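Local coordinates for protein cyclic nucleotide-gated potassium channel mll3241 (Mesorhizobium loti, PDB 4MUV) that forms a homotetrameric potassium channel of the membrane that opens when cyclic nucleotide, naturally cAMP, binds its cytoplasmic domain, the part present here, at residues A[84-89]-A[130-135]. The protein carries 3 engineered substitutions. Sequence-based numbering, arbitrary orientation. Where two conformers were deposited one is given.
With PCG (cyclic guanosine monophosphate), chain C.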
ATOM      1  N   GLY A  84       1.957   4.228   2.185  1.00  7.46           N
ATOM      2  CA  GLY A  84       0.733   5.016   2.137  1.00  8.39           C
ATOM      3  C   GLY A  84      -0.166   4.846   3.340  1.00  8.13           C
ATOM      4  O   GLY A  84      -1.190   5.516   3.445  1.00  9.49           O
ATOM      5  N   GLU A  85       0.229   3.960   4.258  1.00  8.27           N
ATOM      6  CA  GLU A  85      -0.557   3.744   5.470  1.00  9.77           C
ATOM      7  C   GLU A  85      -0.562   4.951   6.401  1.00 10.89           C
ATOM      8  O   GLU A  85      -1.516   5.169   7.116  1.00 12.09           O
ATOM      9  CB  GLU A  85      -0.056   2.516   6.252  1.00 10.65           C
ATOM     10  CG  GLU A  85       1.290   2.643   6.984  1.00 10.25           C
ATOM     11  CD  GLU A  85       2.474   2.772   6.024  1.00 10.00           C
ATOM     12  OE1 GLU A  85       2.392   2.247   4.886  1.00  9.58           O
ATOM     13  OE2 GLU A  85       3.480   3.409   6.397  1.00 10.12           O
ATOM     14  N   MET A  86       0.485   5.762   6.387  1.00  9.76           N
ATOM     15  CA  MET A  86       0.590   6.807   7.397  1.00 10.39           C
ATOM     16  C   MET A  86      -0.524   7.825   7.276  1.00 10.87           C
ATOM     17  O   MET A  86      -1.108   8.219   8.284  1.00 13.52           O
ATOM     18  CB  MET A  86       1.964   7.479   7.345  1.00 10.29           C
ATOM     19  CG  MET A  86       3.086   6.559   7.790  1.00 11.49           C
ATOM     20  SD  MET A  86       4.749   7.146   7.422  1.00 11.70           S
ATOM     21  CE  MET A  86       4.867   8.465   8.620  1.00 13.09           C
ATOM     22  N   ALA A  87      -0.837   8.249   6.057  1.00 10.49           N
ATOM     23  CA  ALA A  87      -1.897   9.244   5.871  1.00 11.18           C
ATOM     24  C   ALA A  87      -3.247   8.670   6.255  1.00 14.35           C
ATOM     25  O   ALA A  87      -4.117   9.391   6.747  1.00 16.38           O
ATOM     26  CB  ALA A  87      -1.935   9.702   4.450  1.00 12.44           C
ATOM     27  N   LEU A  88      -3.434   7.372   6.024  1.00 12.38           N
ATOM     28  CA  LEU A  88      -4.700   6.739   6.375  1.00 14.16           C
ATOM     29  C   LEU A  88      -4.908   6.634   7.882  1.00 17.51           C
ATOM     30  O   LEU A  88      -6.036   6.762   8.368  1.00 23.01           O
ATOM     31  CB  LEU A  88      -4.830   5.370   5.719  1.00 14.32           C
ATOM     32  CG  LEU A  88      -4.706   5.324   4.203  1.00 13.72           C
ATOM     33  CD1 LEU A  88      -4.943   3.911   3.673  1.00 15.01           C
ATOM     34  CD2 LEU A  88      -5.661   6.293   3.553  1.00 17.48           C
ATOM     35  N   ILE A  89      -3.820   6.418   8.612  1.00 16.93           N
ATOM     36  CA  ILE A  89      -3.899   6.337  10.077  1.00 20.06           C
ATOM     37  C   ILE A  89      -4.019   7.685  10.766  1.00 23.37           C
ATOM     38  O   ILE A  89      -4.747   7.819  11.730  1.00 24.75           O
ATOM     39  CB  ILE A  89      -2.647   5.717  10.670  1.00 20.16           C
ATOM     40  CG1 ILE A  89      -2.519   4.290  10.200  1.00 17.01           C
ATOM     41  CG2 ILE A  89      -2.693   5.764  12.241  1.00 24.56           C
ATOM     42  CD1 ILE A  89      -1.126   3.706  10.409  1.00 19.07           C
ATOM     43  N   LYS A 130       2.561   0.458  14.073  1.00 12.16           N
ATOM     44  CA  LYS A 130       3.988   0.410  14.400  1.00 11.72           C
ATOM     45  C   LYS A 130       4.881   0.779  13.223  1.00 10.10           C
ATOM     46  O   LYS A 130       5.911   1.408  13.406  1.00 10.58           O
ATOM     47  CB  LYS A 130       4.366  -0.946  14.968  1.00 15.61           C
ATOM     48  CG  LYS A 130       3.816  -1.162  16.361  1.00 21.25           C
ATOM     49  CD  LYS A 130       4.204  -2.522  16.904  1.00 28.87           C
ATOM     50  CE  LYS A 130       3.608  -2.736  18.275  1.00 35.56           C
ATOM     51  NZ  LYS A 130       3.798  -4.122  18.778  1.00 38.94           N
ATOM     52  N   THR A 131       4.494   0.393  12.017  1.00 10.10           N
ATOM     53  CA  THR A 131       5.246   0.769  10.817  1.00 10.07           C
ATOM     54  C   THR A 131       5.250   2.294  10.654  1.00  8.53           C
ATOM     55  O   THR A 131       6.290   2.890  10.362  1.00  8.95           O
ATOM     56  CB  THR A 131       4.677   0.070   9.561  1.00 12.52           C
ATOM     57  OG1 THR A 131       4.872  -1.343   9.683  1.00 15.35           O
ATOM     58  CG2 THR A 131       5.389   0.549   8.320  1.00 15.58           C
ATOM     59  N   ALA A 132       4.106   2.939  10.881  1.00  9.91           N
ATOM     60  CA  ALA A 132       4.026   4.403  10.827  1.00 10.10           C
ATOM     61  C   ALA A 132       4.956   5.029  11.866  1.00  9.09           C
ATOM     62  O   ALA A 132       5.700   5.966  11.548  1.00  9.88           O
ATOM     63  CB  ALA A 132       2.595   4.870  11.046  1.00 11.30           C
ATOM     64  N   LEU A 133       4.958   4.496  13.080  1.00  8.98           N
ATOM     65  CA  LEU A 133       5.871   4.973  14.109  1.00  9.77           C
ATOM     66  C   LEU A 133       7.339   4.795  13.735  1.00  8.57           C
ATOM     67  O   LEU A 133       8.144   5.696  13.921  1.00  9.38           O
ATOM     68  CB  LEU A 133       5.609   4.286  15.446  1.00 11.87           C
ATOM     69  CG  LEU A 133       4.384   4.741  16.210  1.00 15.41           C
ATOM     70  CD1 LEU A 133       4.212   3.867  17.410  1.00 18.40           C
ATOM     71  CD2 LEU A 133       4.505   6.201  16.643  1.00 16.53           C
ATOM     72  N   GLU A 134       7.695   3.634  13.201  1.00  8.35           N
ATOM     73  CA  GLU A 134       9.050   3.376  12.781  0.55  6.72           C
ATOM     74  C   GLU A 134       9.511   4.412  11.761  1.00  7.59           C
ATOM     75  O   GLU A 134      10.643   4.870  11.801  1.00  8.93           O
ATOM     76  CB  GLU A 134       9.080   1.965  12.186  0.55  7.17           C
ATOM     77  CG  GLU A 134      10.407   1.534  11.618  0.55 11.89           C
ATOM     78  CD  GLU A 134      10.292   0.339  10.690  0.55 20.18           C
ATOM     79  OE1 GLU A 134       9.422  -0.530  10.946  0.55 26.44           O
ATOM     80  OE2 GLU A 134      11.065   0.292   9.709  0.55 16.57           O
ATOM     81  N   ARG A 135       8.628   4.697  10.804  1.00  7.31           N
ATOM     82  CA  ARG A 135       8.948   5.597   9.703  1.00  7.48           C
ATOM     83  C   ARG A 135       9.071   7.040  10.214  1.00  7.80           C
ATOM     84  O   ARG A 135       9.987   7.751   9.840  1.00  8.35           O
ATOM     85  CB  ARG A 135       7.951   5.392   8.552  1.00  7.42           C
ATOM     86  CG  ARG A 135       8.224   4.059   7.861  1.00  8.29           C
ATOM     87  CD  ARG A 135       7.135   3.575   6.956  1.00  8.12           C
ATOM     88  NE  ARG A 135       7.584   2.342   6.307  1.00  8.46           N
ATOM     89  CZ  ARG A 135       6.900   1.656   5.398  1.00  8.20           C
ATOM     90  NH1 ARG A 135       5.669   1.973   5.080  1.00  8.53           N
ATOM     91  NH2 ARG A 135       7.460   0.611   4.833  1.00 10.29           N
TER
HETATM   92  PA  PCG C 401       2.278   8.359   3.635  1.00  7.07           P
HETATM   93  O1A PCG C 401       0.780   8.154   3.540  1.00  8.00           O
HETATM   94  O2A PCG C 401       2.742   9.467   4.512  1.00  8.23           O
HETATM   95  O5' PCG C 401       2.828   8.588   2.210  1.00  7.12           O
HETATM   96  C5' PCG C 401       4.155   8.450   1.966  1.00  8.86           C
HETATM   97  C4' PCG C 401       4.588   7.058   2.460  1.00  7.32           C
HETATM   98  O4' PCG C 401       5.992   6.643   2.271  1.00  8.14           O
HETATM   99  C3' PCG C 401       4.343   6.949   3.810  1.00  7.02           C
HETATM  100  O3' PCG C 401       2.917   6.991   4.128  1.00  7.25           O
HETATM  101  C2' PCG C 401       5.054   5.576   4.152  1.00  7.42           C
HETATM  102  O2' PCG C 401       4.114   4.514   3.996  1.00  8.00           O
HETATM  103  C1' PCG C 401       6.106   5.477   3.224  1.00  6.67           C
HETATM  104  N9  PCG C 401       7.438   5.467   3.752  1.00  7.65           N
HETATM  105  C8  PCG C 401       8.356   4.448   3.672  1.00  8.03           C
HETATM  106  N7  PCG C 401       9.461   4.727   4.367  1.00  8.12           N
HETATM  107  C5  PCG C 401       9.242   5.971   4.906  1.00  7.64           C
HETATM  108  C6  PCG C 401      10.059   6.798   5.750  1.00  8.99           C
HETATM  109  O6  PCG C 401      11.208   6.512   6.167  1.00  9.19           O
HETATM  110  N1  PCG C 401       9.486   7.999   6.093  1.00  7.74           N
HETATM  111  C2  PCG C 401       8.209   8.386   5.719  1.00  9.44           C
HETATM  112  N2  PCG C 401       7.742   9.579   6.132  1.00 10.62           N
HETATM  113  N3  PCG C 401       7.399   7.627   4.915  1.00  8.23           N
HETATM  114  C4  PCG C 401       7.988   6.400   4.542  1.00  7.87           C
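Glu85 and Arg135 form a salt bridge between the short helix 85-90 of the phosphate-binding cassette and the C-terminal helix 122-139, at the bound cyclic GMP. Arg135 NH1 donates to Glu85 OE2 at 2.9 Å with an N-H...O angle of 145°. The donor comes from the syn side of the carboxylate but 33° out of its plane, a slanted rather than flat pairing. Glu85 has CG flanked by both backbone neighbours of CA (chi1 72°), and the bend at chi2 then turns the carboxylate to meet ligand O2' and Arg135 NH1.

The tight part lies around the nucleotide. Its O2' donates to Glu85 OE2 at 2.7 Å and accepts from Gly84 N at 2.8 Å, while Ala87 N binds the phosphate atom O1A at the helix start. Arg135, extended from CG to NE, runs beside the guanine: C8 lies over one guanidinium face, 3.4 Å above its plane and off-centre, and Thr131 CG2 sits over the opposite face. NH1 also hydrogen-bonds Phe82 O, so a second protein partner fixes the arginine end. Met86 lies between the ribose and helix 122-139, its SD 3.6 Å from ligand C3' and its CG 3.7 Å from Ala132 CB.

Toward the surface the contact thins. The axes of the two short segments stay 9.6 Å apart at closest approach, and Ala132 CB, 4.0 Å from Ile89 CD1, is the only atom of 130-135 near Ile89.

One carboxylate oxygen, Glu85 OE2, thus takes the ribose hydroxyl and the arginine at once, and the nearby positive charge would probably favour an ionised carboxylate. Ligand binding and placement of the C-terminal helix are therefore probably coupled, consistent with this helix closing over the pocket in this domain family.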